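PDB 5YAG: arylalkylamine N-Acetyltransferase like 5b from Aedes aegypti, which probably transfers acetyl or long-chain fatty acyl groups from coenzyme A to the amine of serotonin and dopamine, as a member of the GNAT acetyltransferase family. Local coordinates for residues I184-L189 and H207-T212; E32-S37 and K199-L204; V8-R13 and V63-A68. All blocks are in the same frame, centred on the assembly; numbering follows the deposited sequence.

Contact 1 (I184-L189 and H207-T212)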
ATOM      1  N   ILE A 184       2.617  13.502   7.791  1.00 32.75           N
ATOM      2  CA  ILE A 184       2.865  13.768   9.185  1.00 32.67           C
ATOM      3  C   ILE A 184       4.121  13.083   9.703  1.00 36.92           C
ATOM      4  O   ILE A 184       4.520  13.314  10.839  1.00 37.96           O
ATOM      5  CB  ILE A 184       1.682  13.284  10.025  1.00 34.78           C
ATOM      6  CG1 ILE A 184       1.373  11.818   9.703  1.00 36.46           C
ATOM      7  CG2 ILE A 184       0.461  14.158   9.754  1.00 38.03           C
ATOM      8  CD1 ILE A 184       0.711  11.086  10.832  1.00 35.29           C
ATOM      9  N   SER A 185       4.732  12.240   8.881  1.00 30.07           N
ATOM     10  CA  SER A 185       5.926  11.536   9.288  1.00 33.52           C
ATOM     11  C   SER A 185       6.649  11.021   8.066  1.00 33.13           C
ATOM     12  O   SER A 185       6.046  10.793   7.017  1.00 33.11           O
ATOM     13  CB  SER A 185       5.581  10.368  10.210  1.00 37.93           C
ATOM     14  OG  SER A 185       6.767   9.723  10.638  1.00 43.77           O
ATOM     15  N   GLN A 186       7.953  10.847   8.189  1.00 34.91           N
ATOM     16  CA  GLN A 186       8.713  10.396   7.052  1.00 34.53           C
ATOM     17  C   GLN A 186      10.013   9.733   7.444  1.00 35.03           C
ATOM     18  O   GLN A 186      10.492   9.882   8.564  1.00 33.23           O
ATOM     19  CB  GLN A 186       8.955  11.543   6.067  1.00 36.49           C
ATOM     20  CG  GLN A 186      10.080  12.509   6.415  1.00 39.16           C
ATOM     21  CD  GLN A 186      10.216  13.587   5.351  1.00 45.66           C
ATOM     22  OE1 GLN A 186      11.063  13.502   4.458  1.00 47.34           O
ATOM     23  NE2 GLN A 186       9.346  14.585   5.414  1.00 47.40           N
ATOM     24  N   LEU A 187      10.568   9.004   6.485  1.00 34.85           N
ATOM     25  CA  LEU A 187      11.761   8.213   6.693  1.00 37.93           C
ATOM     26  C   LEU A 187      12.564   8.168   5.406  1.00 32.20           C
ATOM     27  O   LEU A 187      12.009   7.911   4.343  1.00 34.01           O
ATOM     28  CB  LEU A 187      11.337   6.803   7.110  1.00 45.42           C
ATOM     29  CG  LEU A 187      12.400   5.716   7.176  1.00 52.16           C
ATOM     30  CD1 LEU A 187      13.458   6.074   8.206  1.00 52.59           C
ATOM     31  CD2 LEU A 187      11.746   4.388   7.506  1.00 52.49           C
ATOM     32  N   ALA A 188      13.867   8.429   5.507  1.00 32.27           N
ATOM     33  CA  ALA A 188      14.788   8.201   4.404  1.00 32.68           C
ATOM     34  C   ALA A 188      15.101   6.709   4.340  1.00 32.77           C
ATOM     35  O   ALA A 188      15.721   6.161   5.246  1.00 36.89           O
ATOM     36  CB  ALA A 188      16.064   9.005   4.604  1.00 40.82           C
ATOM     37  N   LEU A 189      14.680   6.062   3.260  1.00 32.55           N
ATOM     38  CA  LEU A 189      14.758   4.614   3.157  1.00 34.12           C
ATOM     39  C   LEU A 189      16.198   4.119   3.227  1.00 38.26           C
ATOM     40  O   LEU A 189      16.493   3.137   3.925  1.00 34.79           O
ATOM     41  CB  LEU A 189      14.091   4.135   1.874  1.00 33.36           C
ATOM     42  CG  LEU A 189      14.033   2.619   1.674  1.00 33.55           C
ATOM     43  CD1 LEU A 189      13.531   1.905   2.917  1.00 31.52           C
ATOM     44  CD2 LEU A 189      13.165   2.270   0.481  1.00 34.35           C
ATOM     45  N   HIS A 207      12.679   6.757  -4.982  1.00 50.89           N
ATOM     46  CA  HIS A 207      12.111   6.087  -3.818  1.00 50.80           C
ATOM     47  C   HIS A 207      12.901   6.398  -2.554  1.00 48.87           C
ATOM     48  O   HIS A 207      12.906   5.606  -1.619  1.00 47.50           O
ATOM     49  CB  HIS A 207      12.137   4.576  -4.037  1.00 53.42           C
ATOM     50  CG  HIS A 207      11.394   4.121  -5.254  1.00 54.90           C
ATOM     51  ND1 HIS A 207      12.003   3.440  -6.286  1.00 58.75           N
ATOM     52  CD2 HIS A 207      10.087   4.232  -5.596  1.00 57.42           C
ATOM     53  CE1 HIS A 207      11.103   3.150  -7.211  1.00 58.14           C
ATOM     54  NE2 HIS A 207       9.934   3.624  -6.817  1.00 53.16           N
ATOM     55  N   GLN A 208      13.558   7.555  -2.536  1.00 46.60           N
ATOM     56  CA  GLN A 208      14.482   7.929  -1.470  1.00 41.06           C
ATOM     57  C   GLN A 208      13.773   8.192  -0.137  1.00 38.55           C
ATOM     58  O   GLN A 208      14.279   7.827   0.927  1.00 35.01           O
ATOM     59  CB  GLN A 208      15.272   9.169  -1.897  1.00 47.99           C
ATOM     60  CG  GLN A 208      16.530   9.437  -1.085  1.00 60.46           C
ATOM     61  CD  GLN A 208      17.791   8.810  -1.677  1.00 70.07           C
ATOM     62  OE1 GLN A 208      17.739   8.010  -2.616  1.00 79.21           O
ATOM     63  NE2 GLN A 208      18.934   9.171  -1.113  1.00 70.29           N
ATOM     64  N   VAL A 209      12.597   8.819  -0.195  1.00 33.30           N
ATOM     65  CA  VAL A 209      11.838   9.122   1.008  1.00 36.06           C
ATOM     66  C   VAL A 209      10.478   8.410   1.009  1.00 33.56           C
ATOM     67  O   VAL A 209       9.804   8.312  -0.015  1.00 32.36           O
ATOM     68  CB  VAL A 209      11.611  10.642   1.162  1.00 43.06           C
ATOM     69  CG1 VAL A 209      10.980  10.958   2.507  1.00 42.91           C
ATOM     70  CG2 VAL A 209      12.923  11.393   1.011  1.00 48.11           C
ATOM     71  N   ILE A 210      10.096   7.904   2.176  1.00 36.01           N
ATOM     72  CA  ILE A 210       8.761   7.358   2.392  1.00 30.70           C
ATOM     73  C   ILE A 210       8.033   8.315   3.308  1.00 31.23           C
ATOM     74  O   ILE A 210       8.520   8.641   4.390  1.00 34.42           O
ATOM     75  CB  ILE A 210       8.814   5.986   3.070  1.00 33.55           C
ATOM     76  CG1 ILE A 210       9.593   5.007   2.189  1.00 32.58           C
ATOM     77  CG2 ILE A 210       7.407   5.470   3.341  1.00 35.53           C
ATOM     78  CD1 ILE A 210       9.880   3.667   2.846  1.00 33.07           C
ATOM     79  N   LYS A 211       6.872   8.775   2.865  1.00 29.29           N
ATOM     80  CA  LYS A 211       6.045   9.647   3.670  1.00 32.97           C
ATOM     81  C   LYS A 211       4.744   8.951   4.021  1.00 30.18           C
ATOM     82  O   LYS A 211       4.080   8.393   3.143  1.00 27.97           O
ATOM     83  CB  LYS A 211       5.734  10.922   2.910  1.00 37.30           C
ATOM     84  CG  LYS A 211       6.925  11.840   2.736  1.00 41.27           C
ATOM     85  CD  LYS A 211       6.444  13.224   2.346  1.00 41.92           C
ATOM     86  CE  LYS A 211       7.502  14.290   2.567  1.00 50.89           C
ATOM     87  NZ  LYS A 211       8.294  14.494   1.323  1.00 54.75           N
ATOM     88  N   THR A 212       4.403   8.973   5.310  1.00 27.57           N
ATOM     89  CA  THR A 212       3.117   8.504   5.792  1.00 26.32           C
ATOM     90  C   THR A 212       2.212   9.718   5.807  1.00 27.56           C
ATOM     91  O   THR A 212       2.567  10.758   6.364  1.00 30.68           O
ATOM     92  CB  THR A 212       3.214   7.884   7.211  1.00 26.02           C
ATOM     93  OG1 THR A 212       4.195   6.838   7.215  1.00 26.60           O
ATOM     94  CG2 THR A 212       1.910   7.291   7.618  1.00 28.35           C
TER
HETATM   95  O   HOH W   1       5.849   6.925   9.336  1.00 33.71           O
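Leu187 and Ile210 face each other as a hydrogen-bonded antiparallel pair at the middle of a two-strand ladder. Ile210 N meets Leu187 O at 2.9 Å in an almost straight bond (179° at the hydrogen), and Leu187 N returns to Ile210 O. Thr212 N to Ser185 O, Ile184 N to Thr212 O and Leu189 N to Gln208 O extend the ladder both ways. At the non-hydrogen-bonded pairs the CA atoms draw closer, and CA hydrogens approach carbonyls, as Gln186 CA does Ile210 O at 3.2 Å.

On the face of Gln186, Ala188, Val209 and Lys211, the Gln186 and Lys211 chains rise side by side. Gln186 CG sits between its own N and carbonyl carbon (chi1 80°); the extended chain then carries its amide up against two side chains, with NE2 3.4 Å from Lys211 CE and OE1 3.2 Å from Val209 CG1. These are van der Waals contacts of a polar amide with carbon.

Leu189 CD1 touches Ile210 CD1 at 4.1 Å, the two side chains meeting at an angle. On the face of Ser185, Leu187, Ile210 and Thr212, at the opposite end of the ladder, a water donates to Thr212 OG1 at 2.7 Å and lies 3.2 Å from Ser185 OG. Thr212 OG1 also has Asp166 OD1 as partner. Ser185 N is buried without a partner. Cys183 and Cys213, flanking Ile184 and Thr212, are disulfide-bonded across the same two strands.

Strand 182-188 is one of the two outermost strands of the sheet, and 209-216 separates it from 162-167, where Phe167 shares backbone bonding with Lys211. Helix 99-115 packs on Ser185 and Leu187 through Thr114, Leu107 and Leu111, while Ile34 and Ser37 of helix 33-37 meet Ile210 and Leu189.

Contact 2 (E32-S37 and K199-L204)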
ATOM      1  N   GLU A  32       7.358  -1.406  -6.792  1.00 33.10           N
ATOM      2  CA  GLU A  32       7.264  -0.902  -5.414  1.00 35.62           C
ATOM      3  C   GLU A  32       8.669  -0.631  -4.861  1.00 33.47           C
ATOM      4  O   GLU A  32       9.506  -1.540  -4.775  1.00 29.88           O
ATOM      5  CB  GLU A  32       6.484  -1.854  -4.499  1.00 37.68           C
ATOM      6  CG  GLU A  32       6.638  -1.563  -2.996  1.00 39.59           C
ATOM      7  CD  GLU A  32       6.280  -0.130  -2.599  1.00 51.61           C
ATOM      8  OE1 GLU A  32       5.332   0.473  -3.169  1.00 54.28           O
ATOM      9  OE2 GLU A  32       6.951   0.399  -1.689  1.00 46.16           O
ATOM     10  N   GLY A  33       8.900   0.621  -4.483  1.00 28.81           N
ATOM     11  CA  GLY A  33      10.200   1.068  -3.962  1.00 27.93           C
ATOM     12  C   GLY A  33      10.749   0.230  -2.819  1.00 28.73           C
ATOM     13  O   GLY A  33      11.932  -0.084  -2.790  1.00 27.96           O
ATOM     14  N   ILE A  34       9.908  -0.165  -1.874  1.00 29.66           N
ATOM     15  CA  ILE A  34      10.426  -0.990  -0.759  1.00 30.01           C
ATOM     16  C   ILE A  34      10.941  -2.330  -1.276  1.00 31.29           C
ATOM     17  O   ILE A  34      12.112  -2.685  -1.076  1.00 29.53           O
ATOM     18  CB  ILE A  34       9.382  -1.179   0.344  1.00 30.18           C
ATOM     19  CG1 ILE A  34       9.177   0.148   1.073  1.00 29.97           C
ATOM     20  CG2 ILE A  34       9.805  -2.293   1.301  1.00 32.27           C
ATOM     21  CD1 ILE A  34       8.020   0.142   2.039  1.00 33.37           C
ATOM     22  N   THR A  35      10.058  -3.044  -1.965  1.00 25.71           N
ATOM     23  CA  THR A  35      10.348  -4.325  -2.557  1.00 26.92           C
ATOM     24  C   THR A  35      11.631  -4.286  -3.377  1.00 32.39           C
ATOM     25  O   THR A  35      12.514  -5.102  -3.173  1.00 30.77           O
ATOM     26  CB  THR A  35       9.194  -4.776  -3.484  1.00 28.71           C
ATOM     27  OG1 THR A  35       7.928  -4.529  -2.852  1.00 31.14           O
ATOM     28  CG2 THR A  35       9.307  -6.247  -3.827  1.00 31.17           C
ATOM     29  N   ILE A  36      11.728  -3.345  -4.318  1.00 34.15           N
ATOM     30  CA  ILE A  36      12.819  -3.389  -5.287  1.00 32.82           C
ATOM     31  C   ILE A  36      14.118  -2.744  -4.799  1.00 35.52           C
ATOM     32  O   ILE A  36      15.154  -2.901  -5.447  1.00 34.79           O
ATOM     33  CB  ILE A  36      12.413  -2.799  -6.654  1.00 33.33           C
ATOM     34  CG1 ILE A  36      12.195  -1.285  -6.569  1.00 36.71           C
ATOM     35  CG2 ILE A  36      11.182  -3.520  -7.192  1.00 31.52           C
ATOM     36  CD1 ILE A  36      12.039  -0.617  -7.927  1.00 41.50           C
ATOM     37  N   SER A  37      14.070  -2.041  -3.666  1.00 32.28           N
ATOM     38  CA  SER A  37      15.273  -1.464  -3.063  1.00 33.51           C
ATOM     39  C   SER A  37      16.037  -2.440  -2.170  1.00 32.39           C
ATOM     40  O   SER A  37      17.170  -2.150  -1.765  1.00 32.04           O
ATOM     41  CB  SER A  37      14.911  -0.245  -2.211  1.00 39.08           C
ATOM     42  OG  SER A  37      14.320   0.778  -2.993  1.00 45.12           O
ATOM     43  N   LYS A 199      21.857  -2.022   7.097  1.00 34.94           N
ATOM     44  CA  LYS A 199      21.223  -1.256   6.038  1.00 33.51           C
ATOM     45  C   LYS A 199      20.673  -2.223   4.995  1.00 35.50           C
ATOM     46  O   LYS A 199      21.426  -2.855   4.259  1.00 37.12           O
ATOM     47  CB  LYS A 199      22.257  -0.338   5.405  1.00 36.63           C
ATOM     48  CG  LYS A 199      21.753   0.479   4.226  1.00 40.03           C
ATOM     49  CD  LYS A 199      22.728   1.592   3.911  1.00 44.15           C
ATOM     50  CE  LYS A 199      22.157   2.570   2.904  1.00 45.34           C
ATOM     51  NZ  LYS A 199      21.950   1.919   1.593  1.00 48.57           N
ATOM     52  N   LEU A 200      19.353  -2.344   4.924  1.00 30.74           N
ATOM     53  CA  LEU A 200      18.757  -3.388   4.102  1.00 31.64           C
ATOM     54  C   LEU A 200      18.112  -2.885   2.820  1.00 33.21           C
ATOM     55  O   LEU A 200      17.688  -3.698   1.993  1.00 30.08           O
ATOM     56  CB  LEU A 200      17.726  -4.164   4.917  1.00 33.90           C
ATOM     57  CG  LEU A 200      18.308  -4.947   6.095  1.00 37.05           C
ATOM     58  CD1 LEU A 200      17.191  -5.454   7.001  1.00 36.86           C
ATOM     59  CD2 LEU A 200      19.184  -6.085   5.601  1.00 38.68           C
ATOM     60  N   PHE A 201      18.016  -1.563   2.666  1.00 29.36           N
ATOM     61  CA  PHE A 201      17.394  -0.973   1.478  1.00 35.29           C
ATOM     62  C   PHE A 201      18.288   0.081   0.853  1.00 34.03           C
ATOM     63  O   PHE A 201      18.804   0.959   1.547  1.00 35.48           O
ATOM     64  CB  PHE A 201      16.036  -0.380   1.845  1.00 31.23           C
ATOM     65  CG  PHE A 201      15.112  -1.391   2.446  1.00 32.94           C
ATOM     66  CD1 PHE A 201      14.323  -2.189   1.636  1.00 34.34           C
ATOM     67  CD2 PHE A 201      15.074  -1.585   3.814  1.00 32.54           C
ATOM     68  CE1 PHE A 201      13.484  -3.141   2.185  1.00 30.80           C
ATOM     69  CE2 PHE A 201      14.243  -2.536   4.373  1.00 31.26           C
ATOM     70  CZ  PHE A 201      13.449  -3.321   3.556  1.00 31.91           C
ATOM     71  N   GLU A 202      18.446  -0.022  -0.463  1.00 34.79           N
ATOM     72  CA  GLU A 202      19.317   0.854  -1.238  1.00 39.94           C
ATOM     73  C   GLU A 202      18.533   1.403  -2.421  1.00 33.69           C
ATOM     74  O   GLU A 202      18.531   0.818  -3.500  1.00 35.44           O
ATOM     75  CB  GLU A 202      20.529   0.071  -1.743  1.00 44.59           C
ATOM     76  CG  GLU A 202      21.711   0.085  -0.792  1.00 54.93           C
ATOM     77  CD  GLU A 202      22.898  -0.728  -1.295  1.00 63.57           C
ATOM     78  OE1 GLU A 202      23.009  -0.935  -2.521  1.00 71.28           O
ATOM     79  OE2 GLU A 202      23.722  -1.159  -0.459  1.00 61.42           O
ATOM     80  N   PRO A 203      17.832   2.512  -2.215  1.00 35.35           N
ATOM     81  CA  PRO A 203      16.891   2.972  -3.224  1.00 41.55           C
ATOM     82  C   PRO A 203      17.501   3.854  -4.294  1.00 46.40           C
ATOM     83  O   PRO A 203      18.510   4.506  -4.054  1.00 50.53           O
ATOM     84  CB  PRO A 203      15.916   3.807  -2.405  1.00 37.69           C
ATOM     85  CG  PRO A 203      16.782   4.417  -1.355  1.00 38.14           C
ATOM     86  CD  PRO A 203      17.798   3.357  -1.013  1.00 42.90           C
ATOM     87  N   LEU A 204      16.864   3.873  -5.462  1.00 49.93           N
ATOM     88  CA  LEU A 204      17.030   4.956  -6.424  1.00 54.39           C
ATOM     89  C   LEU A 204      16.510   6.227  -5.757  1.00 59.90           C
ATOM     90  O   LEU A 204      15.799   6.155  -4.756  1.00 72.98           O
ATOM     91  CB  LEU A 204      16.212   4.676  -7.683  1.00 58.98           C
ATOM     92  CG  LEU A 204      16.447   3.347  -8.413  1.00 57.34           C
ATOM     93  CD1 LEU A 204      15.257   3.022  -9.309  1.00 56.36           C
ATOM     94  CD2 LEU A 204      17.740   3.389  -9.214  1.00 59.53           C
TER
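Phe201 and Ser37 bring the long loop between strands 182-188 and 209-216 against the short helix 33-37 of this GNAT-family fold. At the start of the loop segment, Lys199 NZ bonds forward to Phe201 O, two residues on, from above the carbonyl plane, and Leu200 is tied to Val39 by backbone bonding.

Phe201 follows. Its ring turns an edge to Ile34 O, 3.5 Å from CD1, while CE1 touches Ile34 CG2 at 3.9 Å. The ring owes this place to a CG set anti to the carbonyl carbon (chi1 -58°). Leu107 of helix 99-115 also packs on it, as does Leu189.

Glu202 contributes its backbone: N donates to Ser37 O at 2.8 Å, nearly straight at the hydrogen (174°) but tilted from the carbonyl plane. The same oxygen accepts a CA-H contact from Phe201, so consecutive loop residues share the Ser37 carbonyl.

At the N terminus of the helix, Glu32 is the N-cap: its OE2 accepts from Ile34 N and also bonds Thr168 OG1. Last comes Pro203, whose CA lies 3.4 Å from Ser37 OG, a hydroxyl also bonded to Gly33 O. Pro203 CB is 3.5 Å from that same Ser37 OG.

Contact 3 (V8-R13 and V63-A68)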
ATOM      1  N   VAL A   8     -14.095   0.739 -14.970  1.00 33.20           N
ATOM      2  CA  VAL A   8     -14.946   0.488 -13.811  1.00 34.65           C
ATOM      3  C   VAL A   8     -14.082   0.352 -12.557  1.00 28.29           C
ATOM      4  O   VAL A   8     -13.093  -0.368 -12.576  1.00 28.41           O
ATOM      5  CB  VAL A   8     -15.724  -0.829 -13.997  1.00 34.49           C
ATOM      6  CG1 VAL A   8     -16.542  -1.153 -12.763  1.00 32.74           C
ATOM      7  CG2 VAL A   8     -16.606  -0.743 -15.235  1.00 39.13           C
ATOM      8  N   LEU A   9     -14.455   1.050 -11.490  1.00 26.89           N
ATOM      9  CA  LEU A   9     -13.846   0.842 -10.165  1.00 29.65           C
ATOM     10  C   LEU A   9     -14.814   0.132  -9.229  1.00 27.70           C
ATOM     11  O   LEU A   9     -15.984   0.522  -9.120  1.00 27.35           O
ATOM     12  CB  LEU A   9     -13.450   2.172  -9.536  1.00 32.67           C
ATOM     13  CG  LEU A   9     -12.084   2.662 -10.001  1.00 33.82           C
ATOM     14  CD1 LEU A   9     -12.198   3.324 -11.367  1.00 34.89           C
ATOM     15  CD2 LEU A   9     -11.514   3.604  -8.957  1.00 36.06           C
ATOM     16  N   ARG A  10     -14.337  -0.908  -8.560  1.00 23.27           N
ATOM     17  CA  ARG A  10     -15.194  -1.681  -7.683  1.00 23.73           C
ATOM     18  C   ARG A  10     -14.367  -2.518  -6.736  1.00 23.41           C
ATOM     19  O   ARG A  10     -13.170  -2.716  -6.948  1.00 25.37           O
ATOM     20  CB  ARG A  10     -16.111  -2.603  -8.505  1.00 23.38           C
ATOM     21  CG  ARG A  10     -15.353  -3.580  -9.401  1.00 24.12           C
ATOM     22  CD  ARG A  10     -16.286  -4.420 -10.235  1.00 25.32           C
ATOM     23  NE  ARG A  10     -15.594  -5.375 -11.099  1.00 23.81           N
ATOM     24  CZ  ARG A  10     -15.104  -6.538 -10.702  1.00 26.74           C
ATOM     25  NH1 ARG A  10     -15.191  -6.912  -9.439  1.00 27.31           N
ATOM     26  NH2 ARG A  10     -14.513  -7.331 -11.581  1.00 30.41           N
ATOM     27  N   VAL A  11     -15.021  -3.022  -5.698  1.00 23.43           N
ATOM     28  CA  VAL A  11     -14.394  -3.967  -4.788  1.00 23.54           C
ATOM     29  C   VAL A  11     -14.205  -5.310  -5.491  1.00 24.93           C
ATOM     30  O   VAL A  11     -15.117  -5.816  -6.176  1.00 27.23           O
ATOM     31  CB  VAL A  11     -15.237  -4.152  -3.522  1.00 26.95           C
ATOM     32  CG1 VAL A  11     -14.753  -5.346  -2.701  1.00 29.82           C
ATOM     33  CG2 VAL A  11     -15.194  -2.884  -2.700  1.00 28.04           C
ATOM     34  N   ALA A  12     -13.020  -5.884  -5.324  1.00 26.86           N
ATOM     35  CA  ALA A  12     -12.743  -7.237  -5.816  1.00 26.91           C
ATOM     36  C   ALA A  12     -13.483  -8.279  -5.002  1.00 30.42           C
ATOM     37  O   ALA A  12     -13.525  -8.217  -3.770  1.00 27.89           O
ATOM     38  CB  ALA A  12     -11.246  -7.526  -5.793  1.00 27.00           C
ATOM     39  N   ARG A  13     -14.072  -9.242  -5.703  1.00 27.70           N
ATOM     40  CA  ARG A  13     -14.773 -10.334  -5.053  1.00 31.62           C
ATOM     41  C   ARG A  13     -13.773 -11.430  -4.676  1.00 29.63           C
ATOM     42  O   ARG A  13     -12.726 -11.594  -5.324  1.00 30.48           O
ATOM     43  CB  ARG A  13     -15.832 -10.907  -5.999  1.00 31.80           C
ATOM     44  CG  ARG A  13     -16.877  -9.900  -6.471  1.00 29.41           C
ATOM     45  CD  ARG A  13     -18.019 -10.624  -7.170  1.00 29.65           C
ATOM     46  NE  ARG A  13     -17.484 -11.617  -8.098  1.00 26.59           N
ATOM     47  CZ  ARG A  13     -17.151 -11.365  -9.358  1.00 29.08           C
ATOM     48  NH1 ARG A  13     -17.322 -10.156  -9.872  1.00 29.35           N
ATOM     49  NH2 ARG A  13     -16.651 -12.334 -10.114  1.00 35.48           N
ATOM     50  N   VAL A  63     -10.443  -2.569  -7.228  1.00 22.48           N
ATOM     51  CA  VAL A  63      -9.834  -2.751  -8.540  1.00 25.92           C
ATOM     52  C   VAL A  63     -10.388  -1.748  -9.545  1.00 29.52           C
ATOM     53  O   VAL A  63     -11.528  -1.297  -9.418  1.00 31.07           O
ATOM     54  CB  VAL A  63     -10.003  -4.189  -9.082  1.00 26.99           C
ATOM     55  CG1 VAL A  63      -9.129  -5.167  -8.309  1.00 28.38           C
ATOM     56  CG2 VAL A  63     -11.465  -4.626  -9.060  1.00 29.09           C
ATOM     57  N   ALA A  64      -9.538  -1.360 -10.495  1.00 28.18           N
ATOM     58  CA  ALA A  64      -9.961  -0.673 -11.710  1.00 24.12           C
ATOM     59  C   ALA A  64      -9.914  -1.697 -12.810  1.00 27.14           C
ATOM     60  O   ALA A  64      -8.929  -2.442 -12.964  1.00 29.47           O
ATOM     61  CB  ALA A  64      -9.064   0.508 -12.042  1.00 26.19           C
ATOM     62  N   GLU A  65     -10.993  -1.741 -13.577  1.00 31.60           N
ATOM     63  CA  GLU A  65     -11.185  -2.753 -14.600  1.00 35.82           C
ATOM     64  C   GLU A  65     -11.504  -2.079 -15.936  1.00 36.50           C
ATOM     65  O   GLU A  65     -12.297  -1.135 -15.990  1.00 34.45           O
ATOM     66  CB  GLU A  65     -12.340  -3.646 -14.166  1.00 36.70           C
ATOM     67  CG  GLU A  65     -12.666  -4.789 -15.089  1.00 41.78           C
ATOM     68  CD  GLU A  65     -13.893  -5.542 -14.629  1.00 43.85           C
ATOM     69  OE1 GLU A  65     -13.929  -6.771 -14.818  1.00 63.45           O
ATOM     70  OE2 GLU A  65     -14.817  -4.906 -14.069  1.00 46.22           O
ATOM     71  N   ASP A  66     -10.852  -2.540 -17.000  1.00 38.17           N
ATOM     72  CA  ASP A  66     -11.266  -2.228 -18.368  1.00 39.66           C
ATOM     73  C   ASP A  66     -12.341  -3.251 -18.744  1.00 39.68           C
ATOM     74  O   ASP A  66     -12.031  -4.402 -19.051  1.00 43.95           O
ATOM     75  CB  ASP A  66     -10.063  -2.305 -19.316  1.00 41.11           C
ATOM     76  CG  ASP A  66     -10.414  -1.944 -20.768  1.00 43.94           C
ATOM     77  OD1 ASP A  66     -11.603  -2.005 -21.148  1.00 45.57           O
ATOM     78  OD2 ASP A  66      -9.481  -1.624 -21.533  1.00 40.23           O
ATOM     79  N   SER A  67     -13.609  -2.846 -18.678  1.00 40.98           N
ATOM     80  CA  SER A  67     -14.717  -3.796 -18.852  1.00 46.45           C
ATOM     81  C   SER A  67     -14.804  -4.340 -20.271  1.00 50.59           C
ATOM     82  O   SER A  67     -15.182  -5.494 -20.465  1.00 50.49           O
ATOM     83  CB  SER A  67     -16.048  -3.163 -18.465  1.00 46.00           C
ATOM     84  OG  SER A  67     -16.284  -1.991 -19.211  1.00 46.41           O
ATOM     85  N   ALA A  68     -14.461  -3.512 -21.256  1.00 53.38           N
ATOM     86  CA  ALA A  68     -14.377  -3.964 -22.638  1.00 53.90           C
ATOM     87  C   ALA A  68     -13.360  -5.096 -22.747  1.00 58.07           C
ATOM     88  O   ALA A  68     -13.674  -6.181 -23.232  1.00 61.59           O
ATOM     89  CB  ALA A  68     -13.984  -2.815 -23.551  1.00 52.75           C
TER
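Val8-Glu65 and Arg10-Val63 are hydrogen-bonded antiparallel pairs flanking the non-hydrogen-bonded pair Leu9-Ala64. The short strands run 139° apart in direction, well off antiparallel, yet each outer pair keeps both of its backbone bonds; Val63 N reaches Arg10 O at 2.7 Å. Beside the middle pair, Leu9 CA makes a CA-H...O contact to Val63 O at 3.2 Å.

On the face of Val8, Arg10, Val63 and Glu65, a salt bridge crosses diagonally between the strands. Arg10 CG is flanked by both backbone neighbours of its CA (chi1 59°), and the chain stays extended to NE, which donates to Glu65 OE2 at 3.1 Å. The carboxylate oxygen lies in the guanidinium plane, whereas NE approaches from above the carboxylate plane, the two planes being 61° apart. NH2 adds a weak bond to Glu65 OE1 and has a second carboxylate partner in Glu16. Val63 CG2 lies over one guanidinium face, and CG1 packs on Ala12 CB at 4.0 Å.

On the face of Leu9 and Ala64, Leu9 CG touches Ala64 CB at 4.2 Å, and Leu9 also meets Arg146, Leu147 and Phe150 of helix 143-157. Strand 7-11 is one outer strand of the mixed sheet, antiparallel to 61-66, an arrangement belonging to the GNAT acetyltransferase fold.

From the N terminus, strand 7-11 first pairs with strand 61-66 in contact 3, closing a loop of 49 residues that includes helix 33-37. Contact 2 opens from that helix, inside the loop, and closes only at residues 199-204, so contacts 2 and 3 cross. Contact 1 opens at strand 182-188 and closes at strand 209-216 around a hairpin-like connection with no helix or strand; the second segment of contact 2 lies in this connection, so these two cross as well and touch, His207 packing on Gly33. Contacts 1 and 3 follow in series and join each outermost strand to its neighbour, at the two edges of one seven-stranded sheet, their centres about 30 Å apart.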